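Local coordinates for Thiol:disulfide interchange protein, thioredoxin family protein (Chlorobaculum tepidum, PDB 3OR5) that probably acts as a thiol:disulfide oxidoreductase of the thioredoxin fold, resembling TlpA-like proteins and possibly serving cytochrome c maturation, at residues Pro54-Val59 with Ala140-Ile145; Pro80-Tyr85 with Tyr93-Ala98. One frame throughout, in Å; residues are numbered along the deposited sequence.

Contact 1 of 2, residues Pro54-Val59 with Ala140-Ile145; sequences PDMVQV and ADFDRI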
ATOM      1  N   PRO A  54      -2.850  11.660  -3.721  1.00 14.28           N
ATOM      2  CA  PRO A  54      -2.329  12.882  -3.056  1.00 14.50           C
ATOM      3  C   PRO A  54      -2.623  12.940  -1.559  1.00 15.35           C
ATOM      4  O   PRO A  54      -1.794  13.488  -0.773  1.00 14.65           O
ATOM      5  CB  PRO A  54      -2.995  14.034  -3.805  1.00 16.26           C
ATOM      6  CG  PRO A  54      -3.216  13.429  -5.192  1.00 16.45           C
ATOM      7  CD  PRO A  54      -3.573  11.971  -4.992  1.00 14.79           C
ATOM      8  N   ASP A  55      -3.738  12.375  -1.100  1.00 13.89           N
ATOM      9  CA  ASP A  55      -4.041  12.338   0.346  1.00 13.82           C
ATOM     10  C   ASP A  55      -3.087  11.333   0.991  1.00 12.90           C
ATOM     11  O   ASP A  55      -2.674  11.565   2.095  1.00 14.05           O
ATOM     12  CB  ASP A  55      -5.492  11.896   0.580  1.00 15.86           C
ATOM     13  CG  ASP A  55      -6.500  13.021   0.122  1.00 19.33           C
ATOM     14  OD1 ASP A  55      -6.111  14.189   0.067  1.00 21.96           O
ATOM     15  OD2 ASP A  55      -7.687  12.738  -0.124  1.00 22.21           O
HETATM   16  N   MSE A  56      -2.817  10.222   0.321  1.00 12.39           N
HETATM   17  CA  MSE A  56      -1.882   9.217   0.830  1.00 11.18           C
HETATM   18  C   MSE A  56      -0.516   9.890   1.032  1.00 11.72           C
HETATM   19  O   MSE A  56       0.143   9.623   2.039  1.00 13.14           O
HETATM   20  CB  MSE A  56      -1.730   8.009  -0.095  1.00 13.61           C
HETATM   21  CG  MSE A  56      -3.007   7.208  -0.001  1.00 12.01           C
HETATM   22 SE   MSE A  56      -2.942   5.755  -1.364  1.00 28.76          SE
HETATM   23  CE  MSE A  56      -1.300   5.055  -0.979  1.00 23.85           C
ATOM     24  N   VAL A  57      -0.140  10.693   0.039  1.00  9.52           N
ATOM     25  CA  VAL A  57       1.233  11.346   0.122  1.00 10.88           C
ATOM     26  C   VAL A  57       1.213  12.278   1.357  1.00 11.67           C
ATOM     27  O   VAL A  57       2.207  12.316   2.118  1.00 11.98           O
ATOM     28  CB  VAL A  57       1.505  12.127  -1.173  1.00 12.59           C
ATOM     29  CG1 VAL A  57       2.758  13.031  -1.010  1.00 14.70           C
ATOM     30  CG2 VAL A  57       1.790  11.122  -2.285  1.00 13.40           C
ATOM     31  N   GLN A  58       0.136  13.030   1.580  1.00 12.85           N
ATOM     32  CA  GLN A  58       0.131  13.862   2.774  1.00 12.87           C
ATOM     33  C   GLN A  58       0.191  13.057   4.079  1.00 12.92           C
ATOM     34  O   GLN A  58       0.876  13.447   5.063  1.00 13.86           O
ATOM     35  CB  GLN A  58      -1.098  14.781   2.818  1.00 14.00           C
ATOM     36  CG  GLN A  58      -0.857  15.944   3.784  1.00 22.08           C
ATOM     37  CD  GLN A  58       0.284  16.876   3.361  1.00 28.77           C
ATOM     38  OE1 GLN A  58       0.290  17.396   2.241  1.00 31.39           O
ATOM     39  NE2 GLN A  58       1.288  17.050   4.242  1.00 33.15           N
ATOM     40  N   VAL A  59      -0.582  11.971   4.142  1.00 10.72           N
ATOM     41  CA  VAL A  59      -0.537  11.114   5.324  1.00 10.21           C
ATOM     42  C   VAL A  59       0.889  10.502   5.532  1.00 11.27           C
ATOM     43  O   VAL A  59       1.406  10.376   6.682  1.00 12.05           O
ATOM     44  CB  VAL A  59      -1.631   9.990   5.220  1.00 10.20           C
ATOM     45  CG1 VAL A  59      -1.489   8.969   6.367  1.00 11.60           C
ATOM     46  CG2 VAL A  59      -3.029  10.689   5.269  1.00 12.78           C
ATOM     47  N   ALA A 140      -8.408  12.378   6.455  1.00 22.81           N
ATOM     48  CA  ALA A 140      -8.619  12.187   7.850  1.00 22.75           C
ATOM     49  C   ALA A 140      -8.881  10.702   8.188  1.00 19.70           C
ATOM     50  O   ALA A 140      -8.455  10.260   9.305  1.00 21.65           O
ATOM     51  CB  ALA A 140      -9.830  13.049   8.326  1.00 23.85           C
ATOM     52  N   ASP A 141      -9.579   9.954   7.302  1.00 20.10           N
ATOM     53  CA  ASP A 141      -9.812   8.489   7.539  1.00 20.12           C
ATOM     54  C   ASP A 141      -8.468   7.756   7.506  1.00 18.63           C
ATOM     55  O   ASP A 141      -8.178   6.954   8.410  1.00 17.51           O
ATOM     56  CB  ASP A 141     -10.670   7.798   6.441  1.00 22.76           C
ATOM     57  CG  ASP A 141     -12.126   8.273   6.432  1.00 29.08           C
ATOM     58  OD1 ASP A 141     -12.612   8.645   7.551  1.00 33.48           O
ATOM     59  OD2 ASP A 141     -12.739   8.271   5.306  1.00 35.15           O
ATOM     60  N   PHE A 142      -7.611   8.091   6.534  1.00 16.98           N
ATOM     61  CA  PHE A 142      -6.314   7.375   6.528  1.00 16.97           C
ATOM     62  C   PHE A 142      -5.535   7.738   7.781  1.00 17.62           C
ATOM     63  O   PHE A 142      -4.837   6.935   8.347  1.00 17.11           O
ATOM     64  CB  PHE A 142      -5.464   7.782   5.302  1.00 16.10           C
ATOM     65  CG  PHE A 142      -5.789   7.042   4.079  1.00 18.21           C
ATOM     66  CD1 PHE A 142      -5.601   5.643   3.964  1.00 14.70           C
ATOM     67  CD2 PHE A 142      -6.270   7.742   2.970  1.00 20.99           C
ATOM     68  CE1 PHE A 142      -5.890   4.979   2.740  1.00 22.43           C
ATOM     69  CE2 PHE A 142      -6.565   7.070   1.762  1.00 28.02           C
ATOM     70  CZ  PHE A 142      -6.391   5.677   1.654  1.00 24.75           C
ATOM     71  N   ASP A 143      -5.542   8.990   8.181  1.00 17.33           N
ATOM     72  CA  ASP A 143      -4.846   9.326   9.405  1.00 18.49           C
ATOM     73  C   ASP A 143      -5.256   8.552  10.668  1.00 18.28           C
ATOM     74  O   ASP A 143      -4.459   8.068  11.449  1.00 17.48           O
ATOM     75  CB  ASP A 143      -5.036  10.820   9.511  1.00 18.42           C
ATOM     76  CG  ASP A 143      -4.050  11.408  10.326  1.00 29.01           C
ATOM     77  OD1 ASP A 143      -2.932  11.615   9.767  1.00 33.96           O
ATOM     78  OD2 ASP A 143      -4.418  11.578  11.512  1.00 35.20           O
ATOM     79  N   ARG A 144      -6.555   8.379  10.832  1.00 17.17           N
ATOM     80  CA  ARG A 144      -7.100   7.596  11.938  1.00 17.08           C
ATOM     81  C   ARG A 144      -6.779   6.103  11.789  1.00 16.05           C
ATOM     82  O   ARG A 144      -6.522   5.442  12.721  1.00 15.40           O
ATOM     83  CB  ARG A 144      -8.623   7.767  12.018  1.00 20.54           C
ATOM     84  CG  ARG A 144      -9.145   9.126  12.394  1.00 26.77           C
ATOM     85  CD  ARG A 144     -10.623   9.092  12.874  1.00 34.76           C
ATOM     86  NE  ARG A 144     -10.899   8.052  13.880  1.00 44.71           N
ATOM     87  CZ  ARG A 144     -12.028   7.337  13.948  1.00 49.37           C
ATOM     88  NH1 ARG A 144     -13.037   7.550  13.068  1.00 48.38           N
ATOM     89  NH2 ARG A 144     -12.165   6.411  14.888  1.00 51.22           N
ATOM     90  N   ILE A 145      -6.804   5.621  10.565  1.00 15.01           N
ATOM     91  CA  ILE A 145      -6.440   4.194  10.322  1.00 14.35           C
ATOM     92  C   ILE A 145      -4.997   3.975  10.724  1.00 15.24           C
ATOM     93  O   ILE A 145      -4.647   3.011  11.392  1.00 15.46           O
ATOM     94  CB  ILE A 145      -6.675   3.790   8.851  1.00 14.81           C
ATOM     95  CG1 ILE A 145      -8.183   3.745   8.516  1.00 15.82           C
ATOM     96  CG2 ILE A 145      -6.000   2.416   8.479  1.00 15.58           C
ATOM     97  CD1 ILE A 145      -8.428   3.873   7.039  1.00 20.93           C
TER

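Contact 2 of 2, residues Pro80-Tyr85 with Tyr93-Ala98; sequences PNVKNY and YPVMMA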
ATOM      1  N   PRO A  80       6.941   4.106 -17.829  1.00 10.82           N
ATOM      2  CA  PRO A  80       7.094   5.541 -17.922  1.00 11.65           C
ATOM      3  C   PRO A  80       5.912   6.369 -17.355  1.00  9.47           C
ATOM      4  O   PRO A  80       6.116   7.463 -16.834  1.00 12.80           O
ATOM      5  CB  PRO A  80       7.177   5.782 -19.469  1.00 12.41           C
ATOM      6  CG  PRO A  80       6.653   4.537 -20.137  1.00 10.85           C
ATOM      7  CD  PRO A  80       7.013   3.428 -19.137  1.00 11.98           C
ATOM      8  N   ASN A  81       4.718   5.765 -17.445  1.00 10.80           N
ATOM      9  CA  ASN A  81       3.539   6.450 -16.907  1.00  9.94           C
ATOM     10  C   ASN A  81       3.594   6.492 -15.395  1.00  9.42           C
ATOM     11  O   ASN A  81       3.414   7.576 -14.822  1.00 11.50           O
ATOM     12  CB  ASN A  81       2.279   5.683 -17.437  1.00 10.73           C
ATOM     13  CG  ASN A  81       0.985   6.503 -17.354  1.00 12.56           C
ATOM     14  OD1 ASN A  81       0.928   7.687 -17.646  1.00 11.69           O
ATOM     15  ND2 ASN A  81      -0.072   5.830 -16.919  1.00 12.71           N
ATOM     16  N   VAL A  82       3.937   5.382 -14.731  1.00  9.81           N
ATOM     17  CA  VAL A  82       3.985   5.364 -13.251  1.00 10.48           C
ATOM     18  C   VAL A  82       5.163   6.248 -12.753  1.00 10.49           C
ATOM     19  O   VAL A  82       4.984   7.030 -11.811  1.00 11.65           O
ATOM     20  CB  VAL A  82       4.153   3.940 -12.752  1.00  8.83           C
ATOM     21  CG1 VAL A  82       4.176   3.949 -11.173  1.00 11.20           C
ATOM     22  CG2 VAL A  82       2.916   3.188 -13.133  1.00  9.37           C
ATOM     23  N   LYS A  83       6.335   6.154 -13.414  1.00 12.47           N
ATOM     24  CA  LYS A  83       7.476   6.996 -12.990  1.00 13.19           C
ATOM     25  C   LYS A  83       7.132   8.495 -13.123  1.00 12.39           C
ATOM     26  O   LYS A  83       7.403   9.318 -12.227  1.00 13.06           O
ATOM     27  CB  LYS A  83       8.694   6.699 -13.893  1.00 11.05           C
ATOM     28  CG  LYS A  83       9.969   7.533 -13.605  1.00 17.18           C
ATOM     29  CD  LYS A  83      10.881   6.751 -12.685  1.00 24.71           C
ATOM     30  CE  LYS A  83      12.279   7.485 -12.467  1.00 26.00           C
ATOM     31  NZ  LYS A  83      11.976   8.840 -11.874  1.00 27.20           N
ATOM     32  N   ASN A  84       6.460   8.893 -14.206  1.00 12.06           N
ATOM     33  CA  ASN A  84       6.056  10.302 -14.309  1.00 12.99           C
ATOM     34  C   ASN A  84       4.999  10.744 -13.310  1.00 11.38           C
ATOM     35  O   ASN A  84       5.062  11.815 -12.816  1.00 12.06           O
ATOM     36  CB  ASN A  84       5.590  10.635 -15.731  1.00 11.79           C
ATOM     37  CG  ASN A  84       5.839  12.079 -16.042  1.00 15.69           C
ATOM     38  OD1 ASN A  84       6.986  12.574 -15.854  1.00 17.49           O
ATOM     39  ND2 ASN A  84       4.812  12.792 -16.416  1.00 17.55           N
ATOM     40  N   TYR A  85       4.036   9.881 -12.964  1.00 10.96           N
ATOM     41  CA  TYR A  85       3.068  10.205 -11.958  1.00 11.14           C
ATOM     42  C   TYR A  85       3.753  10.418 -10.571  1.00 11.61           C
ATOM     43  O   TYR A  85       3.418  11.330  -9.832  1.00 11.26           O
ATOM     44  CB  TYR A  85       2.034   9.066 -11.899  1.00 11.78           C
ATOM     45  CG  TYR A  85       0.865   9.435 -11.033  1.00 10.87           C
ATOM     46  CD1 TYR A  85       0.009  10.451 -11.371  1.00 13.48           C
ATOM     47  CD2 TYR A  85       0.626   8.688  -9.849  1.00 14.67           C
ATOM     48  CE1 TYR A  85      -1.067  10.780 -10.542  1.00 16.06           C
ATOM     49  CE2 TYR A  85      -0.466   9.014  -9.038  1.00 15.63           C
ATOM     50  CZ  TYR A  85      -1.285  10.028  -9.390  1.00 17.89           C
ATOM     51  OH  TYR A  85      -2.342  10.315  -8.549  1.00 23.55           O
ATOM     52  N   TYR A  93       6.725   7.418  -1.069  1.00 12.38           N
ATOM     53  CA  TYR A  93       6.767   6.053  -0.476  1.00 12.05           C
ATOM     54  C   TYR A  93       7.134   5.040  -1.566  1.00 12.06           C
ATOM     55  O   TYR A  93       7.034   5.377  -2.769  1.00 12.16           O
ATOM     56  CB  TYR A  93       5.459   5.734   0.179  1.00 11.00           C
ATOM     57  CG  TYR A  93       4.250   5.964  -0.674  1.00  9.81           C
ATOM     58  CD1 TYR A  93       3.847   4.954  -1.582  1.00  9.21           C
ATOM     59  CD2 TYR A  93       3.481   7.060  -0.522  1.00 10.46           C
ATOM     60  CE1 TYR A  93       2.632   5.142  -2.393  1.00 10.64           C
ATOM     61  CE2 TYR A  93       2.319   7.278  -1.280  1.00 10.88           C
ATOM     62  CZ  TYR A  93       1.877   6.273  -2.201  1.00 11.52           C
ATOM     63  OH  TYR A  93       0.693   6.431  -2.988  1.00 15.10           O
ATOM     64  N   PRO A  94       7.534   3.833  -1.235  1.00 10.08           N
ATOM     65  CA  PRO A  94       7.989   2.889  -2.261  1.00 11.31           C
ATOM     66  C   PRO A  94       6.860   2.510  -3.197  1.00 11.19           C
ATOM     67  O   PRO A  94       5.746   2.200  -2.742  1.00 11.96           O
ATOM     68  CB  PRO A  94       8.426   1.648  -1.489  1.00 13.01           C
ATOM     69  CG  PRO A  94       8.708   2.215  -0.123  1.00 12.81           C
ATOM     70  CD  PRO A  94       7.718   3.300   0.118  1.00 10.61           C
ATOM     71  N   VAL A  95       7.177   2.486  -4.471  1.00 11.65           N
ATOM     72  CA  VAL A  95       6.220   1.961  -5.462  1.00 11.11           C
ATOM     73  C   VAL A  95       6.862   1.027  -6.424  1.00 11.12           C
ATOM     74  O   VAL A  95       7.933   1.341  -6.977  1.00 12.46           O
ATOM     75  CB  VAL A  95       5.747   3.187  -6.283  1.00  9.93           C
ATOM     76  CG1 VAL A  95       4.823   2.712  -7.527  1.00 11.96           C
ATOM     77  CG2 VAL A  95       4.912   4.254  -5.476  1.00 12.13           C
HETATM   78  N   MSE A  96       6.253  -0.147  -6.610  1.00 11.47           N
HETATM   79  CA  MSE A  96       6.791  -1.220  -7.497  1.00 10.06           C
HETATM   80  C   MSE A  96       5.784  -1.477  -8.603  1.00  9.07           C
HETATM   81  O   MSE A  96       4.533  -1.422  -8.349  1.00 11.65           O
HETATM   82  CB  MSE A  96       7.078  -2.551  -6.746  1.00 12.70           C
HETATM   83  CG  MSE A  96       8.202  -2.306  -5.848  1.00 14.02           C
HETATM   84 SE   MSE A  96       8.428  -3.985  -4.760  1.00 29.51          SE
HETATM   85  CE  MSE A  96       6.908  -3.700  -3.618  1.00 18.71           C
HETATM   86  N   MSE A  97       6.274  -1.807  -9.782  1.00  8.50           N
HETATM   87  CA  MSE A  97       5.340  -2.400 -10.802  1.00  9.08           C
HETATM   88  C   MSE A  97       4.856  -3.755 -10.350  1.00  9.79           C
HETATM   89  O   MSE A  97       5.645  -4.578  -9.838  1.00 12.90           O
HETATM   90  CB  MSE A  97       6.053  -2.613 -12.142  1.00  9.83           C
HETATM   91  CG  MSE A  97       6.711  -1.304 -12.669  1.00 10.38           C
HETATM   92 SE   MSE A  97       5.319   0.067 -13.170  1.00 22.11          SE
HETATM   93  CE  MSE A  97       4.410  -0.923 -14.605  1.00 13.91           C
ATOM     94  N   ALA A  98       3.555  -4.044 -10.560  1.00 11.03           N
ATOM     95  CA  ALA A  98       3.091  -5.353 -10.129  1.00 12.78           C
ATOM     96  C   ALA A  98       3.787  -6.462 -10.911  1.00 14.06           C
ATOM     97  O   ALA A  98       4.164  -6.305 -12.125  1.00 14.88           O
ATOM     98  CB  ALA A  98       1.587  -5.463 -10.423  1.00 12.83           C
TER

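Contact 1 of 2, residues Pro54-Val59 with Ala140-Ile145
Met56, a selenomethionine, lays its CG methylene over one face of the Phe142 ring. Met56 CG lies 4.3 Å from the Phe142 centroid and 24° off the ring normal, a CH-pi contact displaced toward the rim, where Met56 CG comes within 4.0 Å of Phe142 CE2. The selenium sits further out, with Met56 SE 5.3 Å from the Phe142 centroid in an oblique Met-aromatic approach. The first torsion (chi1 -72°) sets CG beside the backbone N and over the ring; the bend at chi3 then carries the terminal methyl farther off. One helical turn on, Val59 works at the root of the same phenylalanine: the CG2 branch of Val59, which stands beside the backbone N, rests 3.8 Å from Phe142 CB. Phe142 is thereby touched at its ring and at its base by two residues three positions apart on the facing helix.

Behind these side chains, Phe70 of strand 68-74 touches both Met56 and Val59, while Val146 extends the apolar cover of Val59. At the border Asp143 directs OD1 to Trp63 NE1, a hydrogen bond tying helix 139-150 to the end of helix 47-63. The local axes approach to 9.6 Å and cross at -41°. Two helices sharing one side of the mixed sheet, the first with a probable CxxC motif (Cys46, Cys49) at its N-terminal end and the second closing the domain, are typical of the thioredoxin fold.

Contact 2 of 2, residues Pro80-Tyr85 with Tyr93-Ala98
Val82 lies over Val95 with its CG1 methyl and over the selenium of Met97, a selenomethionine, with CG2. The first torsion of Val82 (chi1 -179°) sends CG1, anti to the backbone N, toward Val95 and CG2, beside that N, toward Met97. Val82 CG1 is 3.9 Å from Val95 CG1, and the two valines touch branch to branch with their side chains at a slant. Val82 CG2 is 3.9 Å from Met97 SE, and the same selenium is 4.1 Å from Val82 CB. Met97 reaches that place indirectly: its first side-chain bond does not aim at the helix, but the bend at chi2 (-67°) brings the selenium to Val82, and chi3 then sets only the terminal methyl. The Met97 and Val82 side chains slide past each other in opposite directions.

Val95 faces the helix directly, whereas the alternate residue Met96 starts off the other way and packs on Phe27. The backbone of Met96 bonds to Gly72 and Ala74 of the parallel strand 68-74, and Val82 also touches Ala74. Val82 thus packs helix 79-89 against both strands it joins in the beta-alpha-beta unit 68-74, 79-89, 95-97. Between the two segments the chemistry is wholly apolar, with methyls and a polarisable selenium; the fit consequently depends on shape and dispersion, without directional bonds to fix it.

The centres of contacts 1 and 2 are about 19 Å apart, and each lies about 12 Å from the centre of the chain. In sequence the order is 54-59, 80-85, 93-98, 140-145, so contact 2 falls wholly between the two halves of contact 1. Contact 1 pairs two helices, while contact 2 sets helix 79-89 against edge strand 95-97 of the five-stranded mixed sheet. Their segments touch at neighbouring residues: Val57 CG2 is 4.0 Å from Tyr93 CE2, and Pro54 CD is 4.1 Å from Tyr85 OH. Helix 47-63, with the probable redox motif at its start, is thus packed on by both the C-terminal helix and residues of segments 80-85 and 93-98.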